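Side-chain contacts in 4-phosphoerythronate dehydrogenase (Lactobacillus jensenii, PDB 4PRK), which probably interconverts pyruvate and D-lactate with the help of NAD(H), as a member of the D-isomer specific 2-hydroxyacid dehydrogenases: residues Q113-N118 and N142-K147; G155-A160 and S203-L208; A160-F165 and A170-Y175; A190-V195 and K218-E223; A228-A233 and E237-A242. One frame throughout, in Å; residues are numbered along the deposited sequence.

Contact 1 of 5, residues Q113-N118 and N142-K147; sequences QAMYLN and NEIYNK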
# COMPACT_ATOMS: atom_id res chain seq x y z
N GLN A 113 14.85 5.77 -10.61
CA GLN A 113 15.46 5.73 -11.95
C GLN A 113 14.54 5.07 -12.97
O GLN A 113 14.33 5.62 -14.06
CB GLN A 113 16.79 5.00 -11.94
CG GLN A 113 17.89 5.84 -11.35
CD GLN A 113 19.30 5.26 -11.54
OE1 GLN A 113 19.57 4.54 -12.49
NE2 GLN A 113 20.21 5.59 -10.62
N ALA A 114 13.92 3.95 -12.58
CA ALA A 114 12.94 3.31 -13.46
C ALA A 114 11.77 4.23 -13.85
O ALA A 114 11.34 4.20 -15.01
CB ALA A 114 12.38 2.02 -12.88
N MET A 115 11.26 5.02 -12.89
CA MET A 115 10.11 5.84 -13.18
C MET A 115 10.51 6.98 -14.10
O MET A 115 9.84 7.24 -15.08
CB MET A 115 9.45 6.42 -11.93
CG MET A 115 9.42 5.46 -10.79
SD MET A 115 7.98 5.70 -9.80
CE MET A 115 7.01 4.94 -11.17
N TYR A 116 11.60 7.65 -13.77
CA TYR A 116 12.12 8.70 -14.68
C TYR A 116 12.29 8.20 -16.13
O TYR A 116 11.80 8.83 -17.08
CB TYR A 116 13.41 9.27 -14.15
CG TYR A 116 14.05 10.33 -15.00
CD1 TYR A 116 14.83 9.96 -16.04
CD2 TYR A 116 13.97 11.68 -14.68
CE1 TYR A 116 15.45 10.88 -16.84
CE2 TYR A 116 14.62 12.64 -15.44
CZ TYR A 116 15.35 12.20 -16.54
OH TYR A 116 16.03 13.00 -17.33
N LEU A 117 12.98 7.09 -16.28
CA LEU A 117 13.17 6.54 -17.62
C LEU A 117 11.89 6.11 -18.26
O LEU A 117 11.76 6.29 -19.44
CB LEU A 117 14.17 5.39 -17.62
CG LEU A 117 15.53 5.82 -17.15
CD1 LEU A 117 16.45 4.66 -16.93
CD2 LEU A 117 16.11 6.82 -18.17
N ASN A 118 10.95 5.57 -17.48
CA ASN A 118 9.61 5.20 -17.97
C ASN A 118 8.87 6.38 -18.46
O ASN A 118 8.18 6.29 -19.44
CB ASN A 118 8.76 4.50 -16.90
CG ASN A 118 7.35 4.19 -17.35
OD1 ASN A 118 7.13 3.38 -18.25
ND2 ASN A 118 6.36 4.78 -16.67
N ASN A 142 3.47 5.33 -19.85
CA ASN A 142 2.42 4.46 -19.33
C ASN A 142 2.39 4.46 -17.78
O ASN A 142 3.38 4.82 -17.13
CB ASN A 142 2.53 3.05 -19.88
CG ASN A 142 1.17 2.30 -19.85
OD1 ASN A 142 0.12 2.88 -19.51
ND2 ASN A 142 1.19 1.04 -20.22
N GLU A 143 1.23 4.11 -17.21
CA GLU A 143 1.08 4.17 -15.78
C GLU A 143 1.77 2.94 -15.26
O GLU A 143 1.78 1.89 -15.90
CB GLU A 143 -0.37 4.24 -15.31
CG GLU A 143 -1.06 5.58 -15.54
CD GLU A 143 -1.65 5.72 -16.95
OE1 GLU A 143 -1.61 4.72 -17.71
OE2 GLU A 143 -2.22 6.79 -17.27
N ILE A 144 2.31 3.07 -14.07
CA ILE A 144 3.11 2.03 -13.52
C ILE A 144 2.26 0.81 -13.19
O ILE A 144 2.75 -0.33 -13.34
CB ILE A 144 3.93 2.58 -12.33
CG1 ILE A 144 5.09 1.68 -12.01
CG2 ILE A 144 3.06 2.78 -11.10
CD1 ILE A 144 6.24 1.91 -12.97
N TYR A 145 0.98 0.99 -12.84
CA TYR A 145 0.08 -0.17 -12.65
C TYR A 145 -0.22 -0.89 -13.96
O TYR A 145 -0.94 -1.89 -13.96
CB TYR A 145 -1.28 0.19 -11.93
CG TYR A 145 -2.11 1.23 -12.64
CD1 TYR A 145 -2.97 0.91 -13.67
CD2 TYR A 145 -2.01 2.54 -12.28
CE1 TYR A 145 -3.71 1.91 -14.30
CE2 TYR A 145 -2.70 3.51 -12.89
CZ TYR A 145 -3.54 3.20 -13.91
OH TYR A 145 -4.21 4.25 -14.46
N ASN A 146 0.30 -0.45 -15.09
CA ASN A 146 0.13 -1.31 -16.29
C ASN A 146 1.38 -2.10 -16.64
O ASN A 146 1.38 -2.82 -17.60
CB ASN A 146 -0.30 -0.48 -17.48
CG ASN A 146 -1.68 0.09 -17.29
OD1 ASN A 146 -1.93 1.28 -17.50
ND2 ASN A 146 -2.57 -0.76 -16.90
N LYS A 147 2.41 -1.99 -15.83
CA LYS A 147 3.71 -2.57 -16.16
C LYS A 147 3.93 -3.80 -15.34
O LYS A 147 3.37 -3.94 -14.23
CB LYS A 147 4.78 -1.52 -15.85
CG LYS A 147 4.75 -0.32 -16.78
CD LYS A 147 6.01 -0.26 -17.60
CE LYS A 147 6.06 0.84 -18.63
NZ LYS A 147 5.73 0.25 -19.95
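Asn118, the last residue of helix 103-118, makes the polar half of this contact with Asn142, and Met115, one turn earlier, makes the apolar half with Ile144. The polar half is one hydrogen bond: Asn118 ND2 gives a hydrogen to Asn142 O at 3.0 Å, with an N-H...O angle of 159°. The carbonyl oxygen lies almost in the plane of the Asn118 amide, while the donor is tilted about 20° from the plane of the carbonyl. With CG anti to the backbone N (chi1 176°), the Asn118 side chain reaches across to the loop. The modelled approach of its OD1 to the Lys147 chain is too short to be trusted.

In the apolar half the methyl of Met115 comes to the end of Ile144, CE lying 3.6 Å from CD1, and the two side chains cross nearly at right angles. CE also sits 3.9 Å from Ile144 CG1. Met168 touches both residues, and Phe165 of helix 155-167 packs on Ile144. The loop is also held by the second subunit: Glu143 accepts hydrogen bonds from Ser102, Thr300 and Thr302 of that subunit, whose Glu108 binds Ile144 N.

A single directed bond to a backbone carbonyl, beside a small buried methyl contact, thus ties the helix end to a loop that also belongs to the subunit interface.

Contact 2 of 5, residues G155-A160 and S203-L208; sequences GHIGSA and SLHTPL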
# COMPACT_ATOMS: atom_id res chain seq x y z
N GLY A 155 16.39 -10.74 -2.21
CA GLY A 155 17.11 -10.21 -1.05
C GLY A 155 16.31 -9.07 -0.39
O GLY A 155 15.15 -8.74 -0.80
N HIS A 156 16.93 -8.47 0.61
CA HIS A 156 16.35 -7.33 1.35
C HIS A 156 16.03 -6.16 0.42
O HIS A 156 15.01 -5.56 0.54
CB HIS A 156 17.32 -6.78 2.41
CG HIS A 156 17.66 -7.73 3.52
ND1 HIS A 156 16.74 -8.13 4.47
CD2 HIS A 156 18.85 -8.27 3.89
CE1 HIS A 156 17.34 -8.92 5.35
NE2 HIS A 156 18.62 -9.01 5.03
N ILE A 157 16.91 -5.86 -0.54
CA ILE A 157 16.73 -4.73 -1.48
C ILE A 157 15.62 -4.97 -2.53
O ILE A 157 14.70 -4.12 -2.76
CB ILE A 157 18.07 -4.37 -2.12
CG1 ILE A 157 18.99 -3.84 -1.04
CG2 ILE A 157 17.93 -3.33 -3.20
CD1 ILE A 157 20.41 -3.62 -1.51
N GLY A 158 15.73 -6.09 -3.19
CA GLY A 158 14.75 -6.49 -4.22
C GLY A 158 13.36 -6.61 -3.65
O GLY A 158 12.31 -6.25 -4.30
N SER A 159 13.34 -7.15 -2.46
CA SER A 159 12.09 -7.22 -1.72
C SER A 159 11.47 -5.86 -1.49
O SER A 159 10.27 -5.69 -1.56
CB SER A 159 12.36 -7.89 -0.36
OG SER A 159 11.20 -7.74 0.38
N ALA A 160 12.27 -4.89 -1.11
CA ALA A 160 11.79 -3.53 -0.94
C ALA A 160 11.31 -2.92 -2.29
O ALA A 160 10.31 -2.17 -2.33
CB ALA A 160 12.89 -2.67 -0.30
N SER A 203 14.98 -5.22 -12.79
CA SER A 203 15.89 -4.71 -11.82
C SER A 203 16.69 -5.82 -11.23
O SER A 203 16.11 -6.85 -10.88
CB SER A 203 15.17 -3.91 -10.72
OG SER A 203 16.13 -3.47 -9.77
N LEU A 204 18.02 -5.60 -11.10
CA LEU A 204 18.97 -6.68 -10.67
C LEU A 204 19.30 -6.67 -9.18
O LEU A 204 19.66 -5.64 -8.61
CB LEU A 204 20.26 -6.58 -11.44
CG LEU A 204 20.11 -6.48 -12.95
CD1 LEU A 204 21.47 -6.35 -13.63
CD2 LEU A 204 19.34 -7.67 -13.52
N HIS A 205 19.25 -7.86 -8.56
CA HIS A 205 19.47 -7.99 -7.13
C HIS A 205 20.19 -9.29 -6.82
O HIS A 205 19.84 -9.98 -5.90
CB HIS A 205 18.13 -7.86 -6.41
CG HIS A 205 17.48 -6.55 -6.69
ND1 HIS A 205 17.95 -5.37 -6.17
CD2 HIS A 205 16.51 -6.20 -7.57
CE1 HIS A 205 17.27 -4.36 -6.67
NE2 HIS A 205 16.39 -4.83 -7.52
N THR A 206 21.24 -9.55 -7.58
CA THR A 206 21.94 -10.82 -7.55
C THR A 206 23.35 -10.54 -7.04
O THR A 206 23.95 -9.55 -7.43
CB THR A 206 21.98 -11.47 -8.97
OG1 THR A 206 20.69 -11.94 -9.31
CG2 THR A 206 22.92 -12.65 -9.03
N PRO A 207 23.88 -11.40 -6.14
CA PRO A 207 25.27 -11.22 -5.70
C PRO A 207 26.20 -11.46 -6.85
O PRO A 207 25.94 -12.33 -7.67
CB PRO A 207 25.47 -12.32 -4.65
CG PRO A 207 24.40 -13.30 -4.90
CD PRO A 207 23.23 -12.54 -5.46
N LEU A 208 27.26 -10.68 -6.95
CA LEU A 208 28.31 -10.93 -7.93
C LEU A 208 29.13 -12.09 -7.45
O LEU A 208 29.71 -12.05 -6.38
CB LEU A 208 29.23 -9.73 -8.09
CG LEU A 208 30.40 -10.02 -9.03
CD1 LEU A 208 29.87 -10.45 -10.39
CD2 LEU A 208 31.34 -8.82 -9.15
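The imidazole of His205 lies with one face against Gly158, whose CA stands 3.7 Å from the ring centroid and only 12° off the ring normal, a CH-pi contact centred on the ring. Ile157 approaches the same ring obliquely, its CG2 methyl 3.6 Å from His205 ND1 and nearly as close to CE1. NE2 is taken up by Ser203, two residues earlier in the chain: Ser203 OG and His205 NE2 are 2.6 Å apart, a short hydrogen bond in which either may be the donor. A chi1 of -59° puts CG opposite the carbonyl carbon and lays the ring against the helix, and the serine bond fixes its rotation. Replacing His205 with an alanine would probably open a gap over the Gly158 backbone and leave the Ser203 hydroxyl without this mate.

Glycine at 158 is what permits such closeness. The CA atoms of Gly158 and His205 are only 5.7 Å apart, and a CB on Gly158 would fall 3.2 Å from His205 CG. Gly155, with a positive phi of 68°, adopts a backbone conformation that favours glycine on its own account. Ile157 is covered from helix 103-118 by Pro103 and Ile106, while Leu151 of strand 148-152 touches the histidine.

Gly153, Gly155 and Gly158 fit the GxGxxG pattern of Rossmann dinucleotide-binding domains. In such folds the third glycine lets the first helix pack closely on the sheet, consistent with the NAD-binding role expected here.

Contact 3 of 5, residues A160-F165 and A170-Y175; sequences AVAQIF and AKVLAY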
# COMPACT_ATOMS: atom_id res chain seq x y z
N ALA A 160 12.27 -4.89 -1.11
CA ALA A 160 11.79 -3.53 -0.94
C ALA A 160 11.31 -2.92 -2.29
O ALA A 160 10.31 -2.17 -2.33
CB ALA A 160 12.89 -2.67 -0.30
N VAL A 161 12.02 -3.23 -3.36
CA VAL A 161 11.62 -2.76 -4.70
C VAL A 161 10.25 -3.31 -5.08
O VAL A 161 9.43 -2.62 -5.65
CB VAL A 161 12.61 -3.17 -5.80
CG1 VAL A 161 12.03 -2.90 -7.24
CG2 VAL A 161 13.91 -2.44 -5.60
N ALA A 162 10.03 -4.55 -4.72
CA ALA A 162 8.80 -5.26 -4.98
C ALA A 162 7.63 -4.70 -4.14
O ALA A 162 6.52 -4.47 -4.66
CB ALA A 162 9.03 -6.74 -4.69
N GLN A 163 7.89 -4.42 -2.87
CA GLN A 163 6.89 -3.74 -2.02
C GLN A 163 6.46 -2.39 -2.62
O GLN A 163 5.29 -2.09 -2.71
CB GLN A 163 7.47 -3.52 -0.60
CG GLN A 163 7.85 -4.85 0.10
CD GLN A 163 8.59 -4.72 1.43
OE1 GLN A 163 9.55 -5.44 1.71
NE2 GLN A 163 8.11 -3.83 2.28
N ILE A 164 7.41 -1.59 -3.04
CA ILE A 164 7.09 -0.26 -3.59
C ILE A 164 6.34 -0.40 -4.91
O ILE A 164 5.20 0.15 -5.08
CB ILE A 164 8.36 0.61 -3.76
CG1 ILE A 164 8.97 0.89 -2.39
CG2 ILE A 164 8.11 1.91 -4.59
CD1 ILE A 164 10.40 1.41 -2.50
N PHE A 165 6.89 -1.22 -5.81
CA PHE A 165 6.18 -1.36 -7.10
C PHE A 165 4.77 -1.93 -6.96
O PHE A 165 3.82 -1.43 -7.57
CB PHE A 165 7.02 -2.13 -8.13
CG PHE A 165 8.00 -1.27 -8.88
CD1 PHE A 165 7.59 -0.12 -9.53
CD2 PHE A 165 9.31 -1.63 -8.96
CE1 PHE A 165 8.49 0.67 -10.24
CE2 PHE A 165 10.21 -0.84 -9.66
CZ PHE A 165 9.80 0.31 -10.30
N ALA A 170 1.72 -2.17 -9.76
CA ALA A 170 2.41 -2.98 -10.75
C ALA A 170 2.34 -4.47 -10.45
O ALA A 170 2.26 -4.86 -9.30
CB ALA A 170 3.87 -2.58 -10.87
N LYS A 171 2.45 -5.30 -11.48
CA LYS A 171 2.66 -6.72 -11.26
C LYS A 171 4.15 -6.99 -11.16
O LYS A 171 4.91 -6.58 -12.03
CB LYS A 171 2.05 -7.53 -12.42
CG LYS A 171 2.26 -9.03 -12.25
CD LYS A 171 2.25 -9.75 -13.57
CE LYS A 171 1.00 -10.56 -13.81
NZ LYS A 171 1.40 -11.75 -14.65
N VAL A 172 4.59 -7.68 -10.11
CA VAL A 172 6.00 -7.93 -9.90
C VAL A 172 6.29 -9.43 -9.93
O VAL A 172 5.69 -10.20 -9.20
CB VAL A 172 6.47 -7.38 -8.54
CG1 VAL A 172 7.97 -7.63 -8.32
CG2 VAL A 172 6.15 -5.93 -8.43
N LEU A 173 7.27 -9.81 -10.76
CA LEU A 173 7.76 -11.16 -10.88
C LEU A 173 9.19 -11.16 -10.43
O LEU A 173 9.90 -10.18 -10.62
CB LEU A 173 7.76 -11.62 -12.35
CG LEU A 173 6.44 -11.69 -13.11
CD1 LEU A 173 6.64 -11.94 -14.57
CD2 LEU A 173 5.56 -12.78 -12.51
N ALA A 174 9.63 -12.27 -9.84
CA ALA A 174 11.02 -12.39 -9.44
C ALA A 174 11.58 -13.78 -9.69
O ALA A 174 10.90 -14.77 -9.43
CB ALA A 174 11.14 -12.05 -7.96
N TYR A 175 12.83 -13.85 -10.16
CA TYR A 175 13.59 -15.09 -10.26
C TYR A 175 14.47 -15.18 -9.04
O TYR A 175 15.13 -14.22 -8.69
CB TYR A 175 14.47 -15.16 -11.52
CG TYR A 175 15.38 -16.41 -11.46
CD1 TYR A 175 14.83 -17.68 -11.48
CD2 TYR A 175 16.75 -16.31 -11.30
CE1 TYR A 175 15.60 -18.80 -11.37
CE2 TYR A 175 17.53 -17.43 -11.23
CZ TYR A 175 16.94 -18.67 -11.27
OH TYR A 175 17.69 -19.83 -11.16
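Ala162, Phe165, Ala170 and Val172 meet inside a beta-alpha-beta unit of the Rossmann domain, where helix 155-167 turns back into strand 171-175. Val172 fills the angle between helix and strand with its two methyls. CG1, anti to the backbone N (chi1 -179°), meets the methyl of Ala162, 3.9 Å from its CB, while CG2 lies 3.9 Å from Phe165 CB. The phenyl ring itself leads off toward other neighbours, so Phe165 serves this contact through its CB and its backbone. Shortening Val172 to an alanine would remove both methyls and probably leave a gap facing Ala162 CB and Phe165 CB.

At the turn, Ala170 N donates to Phe165 O over 3.1 Å, a somewhat bent bond (N-H...O 144°) that ties the residue just before the strand to the last turn of the helix. The Ala170 methyl packs close by, its CB 4.2 Å from Phe165 CB.

Below the helix, Ile149 of the adjoining strand 148-152 touches Phe165, Ala170 and Val172 alike, and Leu187 adds to the cover of Val172. Ile164 of the helix, meanwhile, packs on Arg104 and Val111 of helix 103-118.

Contact 4 of 5, residues A190-V195 and K218-E223; sequences ADFDTV and KKQFAE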
# COMPACT_ATOMS: atom_id res chain seq x y z
N ALA A 190 8.97 -16.86 -10.53
CA ALA A 190 8.91 -17.29 -11.90
C ALA A 190 10.28 -17.69 -12.38
O ALA A 190 11.28 -17.38 -11.76
CB ALA A 190 8.33 -16.22 -12.79
N ASP A 191 10.31 -18.38 -13.50
CA ASP A 191 11.54 -18.81 -14.14
C ASP A 191 12.30 -17.62 -14.68
O ASP A 191 11.72 -16.62 -15.04
CB ASP A 191 11.24 -19.76 -15.28
CG ASP A 191 10.72 -21.08 -14.82
OD1 ASP A 191 10.92 -21.43 -13.66
OD2 ASP A 191 10.11 -21.76 -15.63
N PHE A 192 13.60 -17.77 -14.77
CA PHE A 192 14.46 -16.69 -15.17
C PHE A 192 14.08 -16.24 -16.56
O PHE A 192 14.03 -15.06 -16.82
CB PHE A 192 15.90 -17.19 -15.12
CG PHE A 192 16.91 -16.24 -15.67
CD1 PHE A 192 17.49 -15.28 -14.87
CD2 PHE A 192 17.31 -16.32 -16.98
CE1 PHE A 192 18.42 -14.41 -15.37
CE2 PHE A 192 18.24 -15.45 -17.49
CZ PHE A 192 18.80 -14.49 -16.68
N ASP A 193 13.81 -17.17 -17.46
CA ASP A 193 13.43 -16.80 -18.80
C ASP A 193 12.09 -16.06 -18.90
O ASP A 193 11.97 -15.12 -19.64
CB ASP A 193 13.54 -17.97 -19.79
CG ASP A 193 12.63 -19.11 -19.46
OD1 ASP A 193 12.21 -19.24 -18.30
OD2 ASP A 193 12.33 -19.91 -20.37
N THR A 194 11.10 -16.49 -18.12
CA THR A 194 9.82 -15.79 -18.04
C THR A 194 10.00 -14.34 -17.62
O THR A 194 9.40 -13.44 -18.16
CB THR A 194 8.92 -16.48 -17.03
OG1 THR A 194 8.88 -17.87 -17.32
CG2 THR A 194 7.53 -15.93 -17.08
N VAL A 195 10.86 -14.12 -16.65
CA VAL A 195 11.09 -12.77 -16.11
C VAL A 195 11.65 -11.85 -17.20
O VAL A 195 11.11 -10.76 -17.41
CB VAL A 195 12.02 -12.81 -14.87
CG1 VAL A 195 12.52 -11.39 -14.52
CG2 VAL A 195 11.31 -13.46 -13.67
N LYS A 218 24.49 -10.35 -24.20
CA LYS A 218 23.89 -10.29 -25.54
C LYS A 218 22.63 -11.14 -25.63
O LYS A 218 21.57 -10.67 -26.03
CB LYS A 218 24.90 -10.77 -26.58
CG LYS A 218 24.41 -10.81 -28.01
CD LYS A 218 25.32 -11.65 -28.91
CE LYS A 218 24.50 -12.73 -29.64
NZ LYS A 218 25.32 -13.65 -30.50
N LYS A 219 22.74 -12.39 -25.24
CA LYS A 219 21.62 -13.33 -25.36
C LYS A 219 20.44 -12.84 -24.49
O LYS A 219 19.30 -12.84 -24.94
CB LYS A 219 22.06 -14.77 -25.01
CG LYS A 219 20.95 -15.79 -24.79
CD LYS A 219 20.09 -16.01 -26.05
CE LYS A 219 18.95 -16.99 -25.80
NZ LYS A 219 19.42 -18.15 -24.98
N GLN A 220 20.74 -12.29 -23.30
CA GLN A 220 19.66 -11.85 -22.40
C GLN A 220 18.95 -10.56 -22.88
O GLN A 220 17.72 -10.47 -22.84
CB GLN A 220 20.18 -11.75 -20.97
CG GLN A 220 20.56 -13.09 -20.35
CD GLN A 220 21.83 -13.69 -20.97
OE1 GLN A 220 22.70 -12.98 -21.45
NE2 GLN A 220 21.90 -15.01 -20.97
N PHE A 221 19.70 -9.60 -23.38
CA PHE A 221 19.09 -8.44 -24.07
C PHE A 221 18.20 -8.87 -25.23
O PHE A 221 17.06 -8.35 -25.43
CB PHE A 221 20.18 -7.47 -24.56
CG PHE A 221 20.88 -6.68 -23.42
CD1 PHE A 221 20.18 -5.73 -22.66
CD2 PHE A 221 22.19 -6.95 -23.06
CE1 PHE A 221 20.81 -5.05 -21.60
CE2 PHE A 221 22.82 -6.27 -22.00
CZ PHE A 221 22.14 -5.31 -21.28
N ALA A 222 18.67 -9.84 -26.01
CA ALA A 222 17.84 -10.26 -27.12
C ALA A 222 16.51 -10.83 -26.61
O ALA A 222 15.52 -10.72 -27.30
CB ALA A 222 18.57 -11.29 -27.96
N GLU A 223 16.50 -11.43 -25.43
CA GLU A 223 15.27 -12.02 -24.88
C GLU A 223 14.30 -10.99 -24.32
O GLU A 223 13.13 -11.29 -24.17
CB GLU A 223 15.62 -13.05 -23.80
CG GLU A 223 16.30 -14.32 -24.34
CD GLU A 223 16.92 -15.21 -23.26
OE1 GLU A 223 18.06 -14.91 -22.80
OE2 GLU A 223 16.29 -16.24 -22.87
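The backbones of helices 192-198 and 218-223 come nearest at Asp193 and Glu223, whose CA atoms are 7.9 Å apart, a spacing bridged only lightly by side chains. Both helices belong to the Rossmann-type NAD-binding domain, the one leading into strand 201-204 and the other following that strand in the chain.

Phe192 brings the edge of its ring to Gln220: CZ lies 4.3 Å from Gln220 CG, which sits near the ring plane, so the aliphatic part of the glutamine does the touching. The ring is carried toward the other helix by a chi1 of 173°, which sets CG opposite the backbone N. Gln220 OE1 accepts a hydrogen bond from Gly217 N, just before the helix, and Leu196, one turn beyond Phe192, touches both Gln220 and Glu223.

The second meeting is looser. Asp193 CB lies 4.5 Å from Glu223 OE2, with no hydrogen bond or salt bridge across the pair. The two acids would probably repel mildly, and a long, weak ion pair from Lys197 to Glu223 may ease this. Asp193 turns instead to its own helix, where its OD1 takes a weak bond from Thr194 N at 3.0 Å.

Contact 5 of 5, residues A228-A233 and E237-A242; sequences AILINA and ELVDTA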
# COMPACT_ATOMS: atom_id res chain seq x y z
N ALA A 228 11.86 -2.46 -23.00
CA ALA A 228 12.25 -2.81 -21.61
C ALA A 228 13.21 -1.80 -21.05
O ALA A 228 14.00 -1.19 -21.76
CB ALA A 228 12.92 -4.18 -21.52
N ILE A 229 13.12 -1.63 -19.74
CA ILE A 229 13.96 -0.71 -19.00
C ILE A 229 14.76 -1.59 -18.06
O ILE A 229 14.16 -2.39 -17.32
CB ILE A 229 13.12 0.27 -18.18
CG1 ILE A 229 12.21 1.11 -19.06
CG2 ILE A 229 14.00 1.16 -17.30
CD1 ILE A 229 11.27 2.05 -18.32
N LEU A 230 16.08 -1.49 -18.14
CA LEU A 230 16.95 -2.31 -17.35
C LEU A 230 17.51 -1.44 -16.23
O LEU A 230 18.01 -0.38 -16.49
CB LEU A 230 18.14 -2.85 -18.18
CG LEU A 230 19.16 -3.63 -17.28
CD1 LEU A 230 18.49 -4.82 -16.61
CD2 LEU A 230 20.41 -4.14 -18.03
N ILE A 231 17.43 -1.91 -14.99
CA ILE A 231 17.98 -1.16 -13.86
C ILE A 231 19.00 -2.04 -13.18
O ILE A 231 18.67 -3.13 -12.82
CB ILE A 231 16.88 -0.82 -12.84
CG1 ILE A 231 15.79 0.07 -13.42
CG2 ILE A 231 17.50 -0.16 -11.60
CD1 ILE A 231 16.23 1.45 -13.86
N ASN A 232 20.23 -1.55 -12.99
CA ASN A 232 21.26 -2.22 -12.18
C ASN A 232 21.82 -1.31 -11.08
O ASN A 232 22.69 -0.44 -11.32
CB ASN A 232 22.45 -2.65 -13.02
CG ASN A 232 23.43 -3.51 -12.24
OD1 ASN A 232 23.09 -4.04 -11.16
ND2 ASN A 232 24.63 -3.67 -12.77
N ALA A 233 21.35 -1.57 -9.88
CA ALA A 233 21.86 -0.96 -8.68
C ALA A 233 22.44 -2.02 -7.76
O ALA A 233 22.59 -1.77 -6.55
CB ALA A 233 20.77 -0.21 -7.95
N GLU A 237 29.41 -5.69 -12.65
CA GLU A 237 29.95 -6.80 -13.43
C GLU A 237 28.90 -7.85 -13.78
O GLU A 237 29.18 -8.83 -14.49
CB GLU A 237 31.09 -7.47 -12.66
CG GLU A 237 32.33 -6.59 -12.49
CD GLU A 237 32.18 -5.54 -11.40
OE1 GLU A 237 31.15 -5.53 -10.65
OE2 GLU A 237 33.08 -4.69 -11.34
N LEU A 238 27.68 -7.65 -13.29
CA LEU A 238 26.59 -8.52 -13.66
C LEU A 238 26.18 -8.30 -15.08
O LEU A 238 25.57 -9.16 -15.65
CB LEU A 238 25.36 -8.24 -12.81
CG LEU A 238 25.50 -8.50 -11.33
CD1 LEU A 238 24.19 -8.03 -10.69
CD2 LEU A 238 25.75 -9.98 -11.08
N VAL A 239 26.48 -7.12 -15.60
CA VAL A 239 26.01 -6.70 -16.91
C VAL A 239 27.19 -6.50 -17.84
O VAL A 239 28.14 -5.82 -17.49
CB VAL A 239 25.27 -5.37 -16.81
CG1 VAL A 239 24.94 -4.84 -18.20
CG2 VAL A 239 24.00 -5.53 -15.97
N ASP A 240 27.12 -7.10 -19.03
CA ASP A 240 28.10 -6.89 -20.09
C ASP A 240 27.82 -5.54 -20.72
O ASP A 240 26.93 -5.43 -21.57
CB ASP A 240 27.95 -8.01 -21.17
CG ASP A 240 28.95 -7.87 -22.35
OD1 ASP A 240 29.35 -6.76 -22.76
OD2 ASP A 240 29.30 -8.91 -22.88
N THR A 241 28.62 -4.55 -20.37
CA THR A 241 28.43 -3.20 -20.83
C THR A 241 28.41 -2.95 -22.31
O THR A 241 27.62 -2.13 -22.81
CB THR A 241 29.49 -2.30 -20.26
OG1 THR A 241 29.57 -2.52 -18.84
CG2 THR A 241 29.16 -0.82 -20.58
N ALA A 242 29.28 -3.62 -23.02
CA ALA A 242 29.31 -3.60 -24.49
C ALA A 242 27.96 -4.00 -25.03
O ALA A 242 27.39 -3.33 -25.91
CB ALA A 242 30.41 -4.57 -25.01
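Asn232, Leu238 and Val239 form the closer-packed part of this contact, at the end of strand 229-232. The two ends of the Asn232 amide meet different side chains: ND2 is 3.8 Å from Val239 CG2, and OD1 is 4.2 Å from Leu238 CD1. The asparagine and valine side chains run alongside each other, pointing opposite ways, whereas that of Leu238 crosses the asparagine nearly at a right angle. A chi1 of -172° swings the amide over the turn after the strand, and there both ends of this buried group find partners. OD1 accepts a hydrogen bond from Ala234 N, and ND2 donates to Arg235 O, which together hold the amide flat and fix which way round it lies.

Packing slackens toward the start of the strand, where Leu230 only grazes the valine, its CD2 4.4 Å from Val239 CG2. Leu204 of the neighbouring strand 201-204 touches both Asn232 and Val239 and so helps to close this side. Farther along, the chain moves away from the strand and reaches more open surroundings. Partly exposed Asp240 stands at the N-cap of helix 241-250, with its OD1 accepting a hydrogen bond from Ala243 N, and Ala242 in the first turn is exposed.

The arrangement is the strand-loop-helix half of a beta-alpha-beta unit completed by strand 255-258. Its loop runs through the sequence Asn-Ala-Ala-Arg-Gly-Glu-Leu-Val-Asp, which resembles a signature of the D-2-hydroxyacid dehydrogenases.

Overall arrangement
All five contacts lie in the NAD-binding domain, mostly around its parallel sheet. Contacts 1, 3 and 5 are buried, contact 2 is partly so, and contact 4 is at the surface. Contacts 2 and 3 share helix 155-167, the first pressing its glycine-bearing start on a histidine, the second packing its later part through small aliphatic groups. Contact 1 adds a bond from a side-chain amide to a backbone carbonyl, whereas contact 4 has no bond across it. Contacts 2 and 5 meet on adjacent strands 201-204 and 229-232. Contact 1 touches contact 3 through Ile144 and Phe165, and contact 5 through Asn118 and Ile229. Phe221 of segment 218-223 packs on Leu230 of contact 5, linking the sparse outer helix pair to the core.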